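Local coordinates for protein arginine kinase (Anthopleura japonica, PDB 4RF6) that catalyses the reversible transfer of a phosphoryl group from ATP to L-arginine, giving phosphoarginine and ADP, with two phosphagen kinase units joined in tandem in one chain, at residues 104-109 and 282-287; 139-144 and 152-157; 486-491 and 624-629; 492-497 and 501-506; 372-377 and 408-413. One frame throughout, in Å; residues are numbered along the deposited sequence.

How the contacts relate
The five contacts sample both halves of a tandem phosphagen kinase. Contacts 1 and 2 belong to the first repeat, with contact 2 nested along the chain inside the loop that contact 1 closes; their centres lie about 21 Å apart. Contact 5, contact 3 and contact 4 belong to the second repeat. Contact 5 closes first, inside the N-terminal region, whereas contact 4 is nested within contact 3. These two, with centres about 13 Å apart, touch where L495 packs on N489 and S628, and strand 479-488 leads through 492-497 to helix 501-516. Contacts 2 and 4 occupy equivalent loop-helix junctions, about 45 Å apart between centres, and illustrate how duplicated folds keep a connection while altering its side-chain bonding.

Contact 1. Residues 104-109 and 282-287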
# COMPACT_ATOMS: atom_id res chain seq x y z
N THR A 104 -7.63 -21.76 34.54
CA THR A 104 -8.62 -21.94 33.49
C THR A 104 -8.06 -22.74 32.32
O THR A 104 -8.74 -23.60 31.75
CB THR A 104 -9.13 -20.58 32.96
OG1 THR A 104 -9.63 -19.80 34.06
CG2 THR A 104 -10.23 -20.77 31.93
N GLY A 105 -6.81 -22.47 31.96
CA GLY A 105 -6.18 -23.16 30.85
C GLY A 105 -6.36 -22.40 29.54
O GLY A 105 -7.21 -21.51 29.45
N HIS A 106 -5.58 -22.77 28.53
CA HIS A 106 -5.61 -22.07 27.25
C HIS A 106 -5.78 -23.06 26.09
O HIS A 106 -5.17 -24.13 26.10
CB HIS A 106 -4.33 -21.25 27.07
CG HIS A 106 -4.19 -20.61 25.72
ND1 HIS A 106 -4.70 -19.36 25.43
CD2 HIS A 106 -3.59 -21.04 24.58
CE1 HIS A 106 -4.42 -19.05 24.18
NE2 HIS A 106 -3.75 -20.06 23.64
N ASN A 107 -6.60 -22.72 25.11
CA ASN A 107 -6.72 -23.55 23.92
C ASN A 107 -6.19 -22.87 22.66
O ASN A 107 -6.59 -21.75 22.33
CB ASN A 107 -8.17 -24.02 23.72
CG ASN A 107 -8.65 -24.92 24.83
OD1 ASN A 107 -8.33 -26.11 24.86
ND2 ASN A 107 -9.41 -24.36 25.76
N SER A 108 -5.28 -23.55 21.97
CA SER A 108 -4.73 -23.05 20.71
C SER A 108 -5.57 -23.55 19.55
O SER A 108 -6.18 -24.61 19.64
CB SER A 108 -3.30 -23.55 20.55
OG SER A 108 -2.50 -23.18 21.65
N ASP A 109 -5.61 -22.78 18.46
CA ASP A 109 -6.32 -23.18 17.26
C ASP A 109 -5.77 -22.44 16.05
O ASP A 109 -6.05 -21.25 15.85
CB ASP A 109 -7.83 -22.95 17.40
CG ASP A 109 -8.63 -23.47 16.21
OD1 ASP A 109 -8.03 -24.07 15.29
OD2 ASP A 109 -9.87 -23.27 16.20
N LEU A 282 2.65 -14.64 25.66
CA LEU A 282 2.23 -16.02 25.85
C LEU A 282 0.87 -16.27 25.19
O LEU A 282 0.26 -15.35 24.63
CB LEU A 282 2.18 -16.38 27.34
CG LEU A 282 3.51 -16.33 28.10
CD1 LEU A 282 3.28 -16.47 29.60
CD2 LEU A 282 4.46 -17.41 27.61
N GLY A 283 0.40 -17.52 25.25
CA GLY A 283 -0.90 -17.87 24.70
C GLY A 283 -0.87 -18.04 23.19
O GLY A 283 -0.24 -18.96 22.67
N THR A 284 -1.56 -17.15 22.49
CA THR A 284 -1.55 -17.14 21.03
C THR A 284 -0.24 -16.57 20.53
O THR A 284 0.18 -16.85 19.40
CB THR A 284 -2.65 -16.26 20.47
OG1 THR A 284 -2.48 -14.92 20.95
CG2 THR A 284 -4.03 -16.79 20.87
N GLY A 285 0.40 -15.75 21.36
CA GLY A 285 1.61 -15.06 20.96
C GLY A 285 1.35 -14.12 19.80
O GLY A 285 2.28 -13.76 19.07
N MET A 286 0.10 -13.70 19.65
CA MET A 286 -0.33 -13.02 18.44
C MET A 286 -0.56 -11.52 18.62
O MET A 286 -1.15 -11.09 19.61
CB MET A 286 -1.62 -13.66 17.91
CG MET A 286 -2.24 -12.95 16.70
SD MET A 286 -3.77 -13.74 16.16
CE MET A 286 -3.14 -15.32 15.63
N ARG A 287 -0.10 -10.73 17.66
CA ARG A 287 -0.63 -9.38 17.47
C ARG A 287 -1.25 -9.26 16.08
O ARG A 287 -0.55 -9.34 15.07
CB ARG A 287 0.42 -8.28 17.67
CG ARG A 287 -0.21 -6.88 17.59
CD ARG A 287 0.81 -5.74 17.64
NE ARG A 287 0.14 -4.44 17.56
CZ ARG A 287 0.07 -3.69 16.46
NH1 ARG A 287 -0.56 -2.52 16.49
NH2 ARG A 287 0.64 -4.09 15.33
O HOH W 1 -2.21 -20.69 21.20
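A type II' beta turn, L282 to G285, leads into strand 286-293 of the large antiparallel sheet of the first phosphagen kinase unit, and the loop between helix 86-96 and strand 127-136 lays the imidazole of H106 against it. The touching surface is backbone: G283 CA sits over one face of the ring, 3.9 Å from its centroid and 19° off the normal, a CH-pi contact displaced toward the rim. The imidazole reaches the turn because its CG stands anti to the backbone N (chi1 174°). On the threonine side the contact is looser, with T284 CG2 4.0 Å from H106 CE1.

No direct hydrogen bond joins the two segments; a water does so instead. It lies in the ring plane at the edge of H106, 3.0 Å from NE2, accepts from S108 OG and donates to G283 O. The other ring nitrogen, ND1, is bonded to the backbone N of G341, so both nitrogens have polar partners and the rotation of the buried ring is probably well fixed.

The turn carries its own bracing. Its closing bond runs from G285 N to L282 O, and G283 and G285 both adopt positive phi. Beyond it the strand delivers R287, predicted to bind ATP, which is salt-bridged to D333 here. At the junction T284 forms an ST turn, its OG1 accepting from M286 N at 3.1 Å.

Contact 2. Residues 139-144 and 152-157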
# COMPACT_ATOMS: atom_id res chain seq x y z
N LYS A 139 10.59 -26.61 20.14
CA LYS A 139 10.77 -27.64 21.16
C LYS A 139 12.23 -28.03 21.31
O LYS A 139 12.96 -28.09 20.32
CB LYS A 139 9.98 -28.90 20.78
CG LYS A 139 8.50 -28.80 21.02
CD LYS A 139 7.73 -29.98 20.41
CE LYS A 139 6.25 -29.92 20.78
NZ LYS A 139 5.38 -30.54 19.74
N GLY A 140 12.66 -28.29 22.54
CA GLY A 140 13.98 -28.85 22.79
C GLY A 140 15.09 -27.87 23.12
O GLY A 140 16.25 -28.26 23.25
N TYR A 141 14.75 -26.59 23.27
CA TYR A 141 15.76 -25.57 23.55
C TYR A 141 15.31 -24.60 24.64
O TYR A 141 14.13 -24.55 25.00
CB TYR A 141 16.10 -24.78 22.28
CG TYR A 141 16.42 -25.65 21.08
CD1 TYR A 141 17.66 -26.26 20.96
CD2 TYR A 141 15.48 -25.86 20.07
CE1 TYR A 141 17.97 -27.05 19.88
CE2 TYR A 141 15.78 -26.65 18.98
CZ TYR A 141 17.03 -27.24 18.89
OH TYR A 141 17.35 -28.03 17.82
N GLY A 142 16.24 -23.82 25.18
CA GLY A 142 15.87 -22.72 26.04
C GLY A 142 15.26 -21.63 25.19
O GLY A 142 15.35 -21.66 23.96
N LEU A 143 14.63 -20.66 25.84
CA LEU A 143 14.10 -19.52 25.10
C LEU A 143 15.27 -18.59 24.75
O LEU A 143 16.41 -18.85 25.14
CB LEU A 143 13.01 -18.83 25.91
CG LEU A 143 11.89 -19.81 26.24
CD1 LEU A 143 10.99 -19.34 27.38
CD2 LEU A 143 11.05 -20.09 24.99
N ALA A 144 14.99 -17.53 24.02
CA ALA A 144 16.04 -16.61 23.57
C ALA A 144 17.00 -16.06 24.66
O ALA A 144 18.19 -15.89 24.39
CB ALA A 144 15.45 -15.46 22.76
N ARG A 152 21.30 -22.05 19.21
CA ARG A 152 20.80 -20.97 18.36
C ARG A 152 21.12 -21.28 16.90
O ARG A 152 20.31 -21.03 16.00
CB ARG A 152 21.42 -19.63 18.78
CG ARG A 152 20.85 -18.42 18.04
CD ARG A 152 21.58 -17.12 18.41
NE ARG A 152 21.23 -16.65 19.75
CZ ARG A 152 22.02 -16.74 20.81
NH1 ARG A 152 23.23 -17.28 20.71
NH2 ARG A 152 21.60 -16.29 21.99
N LEU A 153 22.31 -21.83 16.68
CA LEU A 153 22.75 -22.18 15.33
C LEU A 153 21.96 -23.36 14.78
O LEU A 153 21.61 -23.39 13.59
CB LEU A 153 24.25 -22.48 15.34
CG LEU A 153 25.10 -21.24 15.58
CD1 LEU A 153 26.54 -21.60 15.92
CD2 LEU A 153 25.06 -20.35 14.35
N GLU A 154 21.68 -24.33 15.65
CA GLU A 154 20.90 -25.50 15.27
C GLU A 154 19.46 -25.09 14.94
O GLU A 154 18.84 -25.64 14.03
CB GLU A 154 20.92 -26.53 16.40
CG GLU A 154 20.21 -27.83 16.08
CD GLU A 154 20.51 -28.90 17.11
OE1 GLU A 154 21.70 -29.25 17.28
OE2 GLU A 154 19.56 -29.37 17.77
N ILE A 155 18.95 -24.11 15.68
CA ILE A 155 17.61 -23.58 15.44
C ILE A 155 17.54 -22.89 14.08
O ILE A 155 16.64 -23.17 13.29
CB ILE A 155 17.18 -22.59 16.54
CG1 ILE A 155 16.84 -23.33 17.84
CG2 ILE A 155 15.99 -21.76 16.10
CD1 ILE A 155 16.81 -22.43 19.07
N GLU A 156 18.48 -21.99 13.81
CA GLU A 156 18.54 -21.30 12.53
C GLU A 156 18.55 -22.32 11.39
O GLU A 156 17.79 -22.20 10.42
CB GLU A 156 19.79 -20.42 12.42
CG GLU A 156 19.97 -19.79 11.03
CD GLU A 156 21.33 -19.13 10.85
OE1 GLU A 156 21.44 -18.20 10.01
OE2 GLU A 156 22.30 -19.54 11.53
N LYS A 157 19.39 -23.33 11.54
CA LYS A 157 19.56 -24.35 10.51
C LYS A 157 18.29 -25.16 10.26
O LYS A 157 17.92 -25.40 9.11
CB LYS A 157 20.71 -25.30 10.90
CG LYS A 157 20.59 -26.68 10.27
CD LYS A 157 21.89 -27.46 10.39
CE LYS A 157 21.77 -28.84 9.76
NZ LYS A 157 23.11 -29.48 9.59
O HOH W 2 19.20 -14.79 22.34
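No backbone hydrogen bond joins loop 139-144 to residues 152-157 of helix 149-163, the nearest CA atoms being those of A144 and R152, 8.3 Å apart, and those of Y141 and I155, 8.6 Å apart. Side chains bridge this separation, and Y141 does most of the work. Its ring receives I155 over one face in a CH-pi contact: CG1 stands 3.8 Å from the ring centroid, 19° off the normal and shifted toward the rim, while I155 CD1 lies 3.8 Å from Y141 CG. The two side chains pass in opposite directions.

E154 meets the same tyrosine at its edge. Y141 OH donates to E154 OE2 over 2.6 Å, with the oxygen near the ring plane and used on its anti side; the ring and carboxylate planes are 74° apart. The extended glutamate, CG anti to the backbone N (chi1 -176°), brings its carboxylate to the hydroxyl. K158 NZ is a further partner of Y141 OH, and H151 packs edge-to-face with the tyrosine ring.

At the other end the link is indirect. A water donates to A144 O and accepts from R152 NH2 at 2.9 Å, lying in the guanidinium plane.

Loop and helix are the last two parts of a strand-loop-helix connection in the first catalytic domain that starts from strand 127-136 of its central antiparallel sheet; A144 lies about 6 Å, between side chains, from E232, a substrate-binding residue by similarity.

Contact 3. Residues 486-491 and 624-629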
# COMPACT_ATOMS: atom_id res chain seq x y z
N VAL A 486 -1.12 8.99 -25.20
CA VAL A 486 -2.51 8.53 -25.11
C VAL A 486 -2.78 7.93 -23.73
O VAL A 486 -1.92 7.27 -23.15
CB VAL A 486 -2.91 7.52 -26.22
CG1 VAL A 486 -2.83 8.16 -27.60
CG2 VAL A 486 -2.06 6.27 -26.16
N ALA A 487 -3.97 8.20 -23.21
CA ALA A 487 -4.42 7.54 -21.99
C ALA A 487 -5.23 6.33 -22.42
O ALA A 487 -6.03 6.41 -23.35
CB ALA A 487 -5.28 8.48 -21.17
N ARG A 488 -5.04 5.20 -21.74
CA ARG A 488 -5.82 4.01 -22.04
C ARG A 488 -6.15 3.29 -20.74
O ARG A 488 -5.42 3.41 -19.75
CB ARG A 488 -5.05 3.07 -22.97
CG ARG A 488 -4.83 3.58 -24.40
CD ARG A 488 -6.13 3.59 -25.20
NE ARG A 488 -5.91 3.96 -26.59
CZ ARG A 488 -6.00 5.20 -27.07
NH1 ARG A 488 -6.31 6.20 -26.25
NH2 ARG A 488 -5.76 5.43 -28.35
N ASN A 489 -7.28 2.58 -20.72
CA ASN A 489 -7.58 1.71 -19.59
C ASN A 489 -7.82 0.28 -20.07
O ASN A 489 -8.31 0.08 -21.18
CB ASN A 489 -8.75 2.26 -18.77
CG ASN A 489 -8.37 3.54 -18.03
OD1 ASN A 489 -7.89 3.50 -16.90
ND2 ASN A 489 -8.57 4.68 -18.68
N VAL A 490 -7.45 -0.69 -19.25
CA VAL A 490 -7.45 -2.09 -19.67
C VAL A 490 -8.85 -2.72 -19.58
O VAL A 490 -9.53 -2.61 -18.56
CB VAL A 490 -6.42 -2.93 -18.87
CG1 VAL A 490 -6.43 -4.37 -19.32
CG2 VAL A 490 -5.02 -2.35 -19.03
N LYS A 491 -9.27 -3.36 -20.67
CA LYS A 491 -10.61 -3.93 -20.74
C LYS A 491 -10.80 -5.03 -19.70
O LYS A 491 -9.87 -5.79 -19.41
CB LYS A 491 -10.88 -4.49 -22.14
CG LYS A 491 -12.35 -4.85 -22.38
CD LYS A 491 -12.58 -5.41 -23.77
CE LYS A 491 -14.05 -5.78 -23.94
NZ LYS A 491 -14.33 -6.31 -25.30
N HIS A 624 -18.18 7.11 -26.67
CA HIS A 624 -17.15 7.80 -25.88
C HIS A 624 -15.71 7.56 -26.34
O HIS A 624 -14.77 8.17 -25.81
CB HIS A 624 -17.24 7.40 -24.40
CG HIS A 624 -18.60 7.56 -23.80
ND1 HIS A 624 -19.57 6.58 -23.89
CD2 HIS A 624 -19.15 8.57 -23.09
CE1 HIS A 624 -20.66 6.99 -23.26
NE2 HIS A 624 -20.43 8.19 -22.76
N GLY A 625 -15.51 6.65 -27.29
CA GLY A 625 -14.16 6.26 -27.66
C GLY A 625 -13.50 5.54 -26.49
O GLY A 625 -14.18 4.84 -25.74
N TYR A 626 -12.19 5.71 -26.33
CA TYR A 626 -11.53 5.06 -25.20
C TYR A 626 -11.96 5.68 -23.88
O TYR A 626 -12.01 6.91 -23.73
CB TYR A 626 -10.00 5.07 -25.35
CG TYR A 626 -9.57 4.24 -26.54
CD1 TYR A 626 -9.55 2.85 -26.46
CD2 TYR A 626 -9.21 4.84 -27.73
CE1 TYR A 626 -9.17 2.08 -27.55
CE2 TYR A 626 -8.83 4.09 -28.82
CZ TYR A 626 -8.81 2.71 -28.72
OH TYR A 626 -8.43 1.96 -29.82
N LEU A 627 -12.30 4.81 -22.93
CA LEU A 627 -12.85 5.25 -21.65
C LEU A 627 -11.77 5.62 -20.65
O LEU A 627 -10.68 5.04 -20.63
CB LEU A 627 -13.75 4.17 -21.05
CG LEU A 627 -14.97 3.85 -21.89
CD1 LEU A 627 -15.80 2.77 -21.22
CD2 LEU A 627 -15.81 5.09 -22.09
N SER A 628 -12.09 6.60 -19.82
CA SER A 628 -11.17 7.07 -18.80
C SER A 628 -12.01 7.43 -17.60
O SER A 628 -13.20 7.74 -17.75
CB SER A 628 -10.42 8.31 -19.29
OG SER A 628 -9.58 8.82 -18.28
N GLY A 629 -11.41 7.39 -16.41
CA GLY A 629 -12.09 7.81 -15.19
C GLY A 629 -12.39 9.29 -15.27
O GLY A 629 -13.39 9.77 -14.72
O HOH W 3 -8.84 6.57 -22.27
O HOH W 4 -9.37 3.02 -22.61
O HOH W 5 -9.33 5.19 -15.39
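Stacking dominates where strand 479-488, a central strand of the second unit's eight-stranded antiparallel sheet, meets the second strand of the small 620-621/625-626 pair and the loop after it. The guanidinium of R488 lies flat on the Y626 ring, centres 3.7 Å apart and planes at 9°, giving a cation-pi contact. CZ approaches Y626 CD2 at 3.3 Å, and the methylene CD adds a CH-pi contact over the same ring. A bend at chi2 (-71°) folds the arginine chain back over the tyrosine, and V486 CG2 covers the guanidinium's opposite face.

Polar bonds hold the guanidinium against the ring: NH1 donates to A487 O, which is tilted from the guanidinium plane, and to T636 O, and NH2 forms a salt bridge with E696.

Direct and water-mediated bonds hold the neighbouring residues N489 and L627. N489 ND2 gives one bond to L627 O, on a lone pair in the carbonyl plane, and another to D585 OD1. One water donates to both A487 O and L627 O; a second accepts from N489 N and lies 3.1 Å from L627 O. N489 OD1 accepts from Q586 N. Farther along, a third water accepts from G629 N and lies 2.7 Å from N489 OD1, to which it probably donates.

Contact 4. Residues 492-497 and 501-506; sequences GYALTP and RNERLD
At the edge of the Y493 ring, near its plane, lies E503 CG, 3.7 Å from Y493 CD1, while D506 CB approaches obliquely, 3.6 Å from Y493 OH. The ring thus fits along the flank of helix 501-516 in a strand-loop-helix connection of the second phosphagen kinase unit, between strand 479-488 and that helix. The tyrosine and E503 pass in opposite directions, with ring and carboxylate planes 38° apart; D506 crosses the ring at about a right angle.

The glutamate reaches across to the loop. Its CG is anti to the carbonyl carbon (chi1 -72°) and the chain then extends, which carries the carboxylate to the loop backbone. A494 N donates to E503 OE1 over 3.0 Å, on the syn side but 33° out of the carboxylate plane. OE2 accepts from T500 N, so the two oxygens hold two backbone amides, one in the loop (A494) and one just before the helix (T500). D506 is turned to R509, with which it forms a salt bridge.

Water completes the join at both ends. One molecule donates to G492 O and E503 OE1. Another lies in the plane of the R504 guanidinium, probably donating to T496 O and accepting from R504 NH2 at 2.7 Å.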
# COMPACT_ATOMS: atom_id res chain seq x y z
N GLY A 492 -11.98 -5.08 -19.10
CA GLY A 492 -12.29 -6.13 -18.15
C GLY A 492 -12.19 -5.69 -16.70
O GLY A 492 -12.42 -6.48 -15.79
N TYR A 493 -11.84 -4.42 -16.49
CA TYR A 493 -11.67 -3.90 -15.14
C TYR A 493 -12.52 -2.66 -14.92
O TYR A 493 -13.07 -2.09 -15.86
CB TYR A 493 -10.20 -3.60 -14.88
CG TYR A 493 -9.32 -4.81 -14.99
CD1 TYR A 493 -9.16 -5.67 -13.92
CD2 TYR A 493 -8.66 -5.11 -16.18
CE1 TYR A 493 -8.37 -6.80 -14.01
CE2 TYR A 493 -7.86 -6.23 -16.29
CZ TYR A 493 -7.72 -7.07 -15.20
OH TYR A 493 -6.92 -8.18 -15.30
N ALA A 494 -12.62 -2.23 -13.67
CA ALA A 494 -13.20 -0.92 -13.37
C ALA A 494 -12.27 0.13 -13.96
O ALA A 494 -11.21 -0.20 -14.50
CB ALA A 494 -13.33 -0.73 -11.87
N LEU A 495 -12.65 1.40 -13.86
CA LEU A 495 -11.70 2.44 -14.21
C LEU A 495 -10.90 2.72 -12.94
O LEU A 495 -11.23 2.18 -11.88
CB LEU A 495 -12.40 3.68 -14.75
CG LEU A 495 -13.08 3.45 -16.11
CD1 LEU A 495 -14.12 4.52 -16.43
CD2 LEU A 495 -12.03 3.41 -17.21
N THR A 496 -9.86 3.54 -13.03
CA THR A 496 -9.00 3.83 -11.88
C THR A 496 -9.73 4.19 -10.56
O THR A 496 -9.34 3.69 -9.50
CB THR A 496 -7.93 4.88 -12.24
OG1 THR A 496 -7.03 4.33 -13.22
CG2 THR A 496 -7.12 5.26 -11.03
N PRO A 497 -10.77 5.04 -10.62
CA PRO A 497 -11.39 5.42 -9.34
C PRO A 497 -12.14 4.27 -8.67
O PRO A 497 -12.39 4.34 -7.46
CB PRO A 497 -12.40 6.50 -9.74
CG PRO A 497 -11.87 7.05 -11.04
CD PRO A 497 -11.30 5.85 -11.73
N ARG A 501 -8.27 -3.75 -4.92
CA ARG A 501 -6.85 -4.04 -4.76
C ARG A 501 -6.36 -5.06 -5.78
O ARG A 501 -5.33 -4.84 -6.43
CB ARG A 501 -6.56 -4.57 -3.35
CG ARG A 501 -5.15 -5.12 -3.20
CD ARG A 501 -4.76 -5.28 -1.74
NE ARG A 501 -3.33 -5.54 -1.61
CZ ARG A 501 -2.80 -6.76 -1.50
NH1 ARG A 501 -3.57 -7.84 -1.48
NH2 ARG A 501 -1.49 -6.89 -1.41
N ASN A 502 -7.09 -6.16 -5.91
CA ASN A 502 -6.66 -7.25 -6.80
C ASN A 502 -6.69 -6.87 -8.28
O ASN A 502 -5.82 -7.29 -9.04
CB ASN A 502 -7.48 -8.52 -6.53
CG ASN A 502 -7.18 -9.13 -5.18
OD1 ASN A 502 -6.09 -8.96 -4.64
ND2 ASN A 502 -8.15 -9.86 -4.63
N GLU A 503 -7.69 -6.10 -8.69
CA GLU A 503 -7.72 -5.58 -10.06
C GLU A 503 -6.47 -4.78 -10.40
O GLU A 503 -5.84 -5.00 -11.43
CB GLU A 503 -8.94 -4.69 -10.28
CG GLU A 503 -10.29 -5.40 -10.36
CD GLU A 503 -11.42 -4.41 -10.59
OE1 GLU A 503 -11.97 -4.39 -11.72
OE2 GLU A 503 -11.75 -3.65 -9.66
N ARG A 504 -6.11 -3.84 -9.52
CA ARG A 504 -4.95 -2.98 -9.78
C ARG A 504 -3.67 -3.81 -9.90
O ARG A 504 -2.83 -3.55 -10.77
CB ARG A 504 -4.79 -1.93 -8.68
CG ARG A 504 -3.62 -0.97 -8.93
CD ARG A 504 -3.45 0.02 -7.78
NE ARG A 504 -4.62 0.87 -7.62
CZ ARG A 504 -5.53 0.72 -6.67
NH1 ARG A 504 -5.39 -0.24 -5.77
NH2 ARG A 504 -6.57 1.55 -6.60
N LEU A 505 -3.53 -4.81 -9.03
CA LEU A 505 -2.39 -5.71 -9.06
C LEU A 505 -2.41 -6.57 -10.33
O LEU A 505 -1.36 -6.84 -10.91
CB LEU A 505 -2.37 -6.62 -7.83
CG LEU A 505 -2.02 -5.99 -6.48
CD1 LEU A 505 -2.33 -6.96 -5.35
CD2 LEU A 505 -0.55 -5.60 -6.44
N ASP A 506 -3.59 -7.00 -10.76
CA ASP A 506 -3.71 -7.79 -11.98
C ASP A 506 -3.31 -6.96 -13.20
O ASP A 506 -2.62 -7.44 -14.09
CB ASP A 506 -5.14 -8.32 -12.18
CG ASP A 506 -5.47 -9.48 -11.26
OD1 ASP A 506 -4.54 -10.04 -10.64
OD2 ASP A 506 -6.66 -9.84 -11.16
O HOH W 6 -13.04 -6.78 -13.22
O HOH W 7 -6.92 3.66 -8.20

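Contact 5. Residues 372-377 and 408-413; sequences VFPEVL and SLYDCI
A single water provides the polar link between V372 and Y410, whose segments share no direct hydrogen bond. It donates to V372 O and accepts from Y410 OH, each at 2.7 Å. The carbonyl oxygen itself sits near the plane of the tyrosine ring, at the edge, 4.1 Å from CE2.

Beside this water the meeting is apolar. P374 CG is 4.1 Å from Y410 CZ and approaches the ring obliquely, the proline and tyrosine running past each other in opposite directions. The same proline carbon reaches I413 CD1 at 4.1 Å, this time with the side chains nearly perpendicular. I413 places CG1 between its backbone N and carbonyl carbon (chi1 74°), and its CD1 also lies over the centre of one Y410 face, so proline, tyrosine and isoleucine form one small cluster. V417, one turn farther along the helix, adds to it, touching both P374 and Y410.

The helix concerned, 409-418, belongs to the N-terminal region of the second repeat, and the loop packed on it directly follows the long helix 344-370. Helix 409-418 begins with a capping box: S408, at the N-cap, accepts from D411 N through OG at 3.0 Å, and S408 N donates to D411 OD2 along a nearly straight line (174°), entering from above the carboxylate plane. D411 is salt-bridged as well to R370 and, through OD2, to R125 of the first repeat.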
# COMPACT_ATOMS: atom_id res chain seq x y z
N VAL A 372 -28.55 12.95 0.94
CA VAL A 372 -29.11 14.28 0.73
C VAL A 372 -28.33 15.04 -0.34
O VAL A 372 -27.12 14.86 -0.47
CB VAL A 372 -29.12 15.04 2.08
CG1 VAL A 372 -28.94 16.54 1.89
CG2 VAL A 372 -30.39 14.73 2.85
N PHE A 373 -29.02 15.87 -1.12
CA PHE A 373 -28.38 16.73 -2.12
C PHE A 373 -27.24 17.52 -1.50
O PHE A 373 -27.40 18.13 -0.44
CB PHE A 373 -29.40 17.68 -2.74
CG PHE A 373 -28.87 18.44 -3.93
CD1 PHE A 373 -28.96 17.90 -5.20
CD2 PHE A 373 -28.29 19.69 -3.77
CE1 PHE A 373 -28.48 18.59 -6.30
CE2 PHE A 373 -27.80 20.39 -4.85
CZ PHE A 373 -27.90 19.84 -6.13
N PRO A 374 -26.07 17.53 -2.16
CA PRO A 374 -24.89 18.22 -1.63
C PRO A 374 -25.15 19.72 -1.52
O PRO A 374 -25.05 20.43 -2.52
CB PRO A 374 -23.81 17.95 -2.69
CG PRO A 374 -24.33 16.79 -3.50
CD PRO A 374 -25.82 16.93 -3.48
N GLU A 375 -25.46 20.19 -0.31
CA GLU A 375 -25.81 21.59 -0.09
C GLU A 375 -24.75 22.58 -0.57
O GLU A 375 -25.08 23.69 -0.99
CB GLU A 375 -26.11 21.83 1.40
CG GLU A 375 -27.09 22.97 1.67
CD GLU A 375 -28.52 22.61 1.34
OE1 GLU A 375 -28.82 21.40 1.23
OE2 GLU A 375 -29.36 23.53 1.18
N VAL A 376 -23.48 22.17 -0.52
CA VAL A 376 -22.37 23.03 -0.93
C VAL A 376 -22.48 23.47 -2.40
O VAL A 376 -21.90 24.48 -2.79
CB VAL A 376 -20.99 22.37 -0.69
CG1 VAL A 376 -20.85 21.92 0.75
CG2 VAL A 376 -20.79 21.19 -1.63
N LEU A 377 -23.21 22.70 -3.19
CA LEU A 377 -23.38 23.01 -4.61
C LEU A 377 -24.34 24.17 -4.81
O LEU A 377 -24.32 24.83 -5.85
CB LEU A 377 -23.87 21.78 -5.38
CG LEU A 377 -22.89 20.62 -5.55
CD1 LEU A 377 -23.50 19.50 -6.38
CD2 LEU A 377 -21.60 21.12 -6.18
N SER A 408 -21.54 4.30 -6.93
CA SER A 408 -22.73 5.14 -6.83
C SER A 408 -22.53 6.47 -7.55
O SER A 408 -21.42 6.81 -7.95
CB SER A 408 -23.10 5.40 -5.37
OG SER A 408 -22.17 6.30 -4.79
N LEU A 409 -23.62 7.22 -7.71
CA LEU A 409 -23.52 8.58 -8.23
C LEU A 409 -22.63 9.42 -7.34
O LEU A 409 -21.81 10.21 -7.83
CB LEU A 409 -24.90 9.23 -8.30
CG LEU A 409 -24.90 10.68 -8.79
CD1 LEU A 409 -24.56 10.73 -10.26
CD2 LEU A 409 -26.23 11.37 -8.52
N TYR A 410 -22.78 9.27 -6.03
CA TYR A 410 -22.02 10.09 -5.10
C TYR A 410 -20.53 9.76 -5.19
O TYR A 410 -19.70 10.66 -5.03
CB TYR A 410 -22.52 9.94 -3.66
CG TYR A 410 -22.52 11.27 -2.92
CD1 TYR A 410 -21.33 11.95 -2.69
CD2 TYR A 410 -23.70 11.82 -2.45
CE1 TYR A 410 -21.32 13.16 -2.02
CE2 TYR A 410 -23.70 13.03 -1.77
CZ TYR A 410 -22.51 13.70 -1.56
OH TYR A 410 -22.50 14.90 -0.89
N ASP A 411 -20.20 8.49 -5.43
CA ASP A 411 -18.81 8.12 -5.72
C ASP A 411 -18.28 8.98 -6.87
O ASP A 411 -17.18 9.53 -6.80
CB ASP A 411 -18.70 6.64 -6.10
CG ASP A 411 -18.89 5.71 -4.92
OD1 ASP A 411 -18.60 6.14 -3.78
OD2 ASP A 411 -19.31 4.55 -5.12
N CYS A 412 -19.08 9.09 -7.93
CA CYS A 412 -18.66 9.80 -9.13
C CYS A 412 -18.48 11.29 -8.93
O CYS A 412 -17.59 11.90 -9.51
CB CYS A 412 -19.65 9.55 -10.27
SG CYS A 412 -19.65 7.86 -10.88
N ILE A 413 -19.33 11.89 -8.10
CA ILE A 413 -19.33 13.34 -7.94
C ILE A 413 -18.51 13.80 -6.74
O ILE A 413 -18.30 15.00 -6.54
CB ILE A 413 -20.77 13.89 -7.82
CG1 ILE A 413 -21.33 13.57 -6.43
CG2 ILE A 413 -21.65 13.31 -8.93
CD1 ILE A 413 -22.66 14.22 -6.15
O HOH W 8 -24.71 15.10 0.67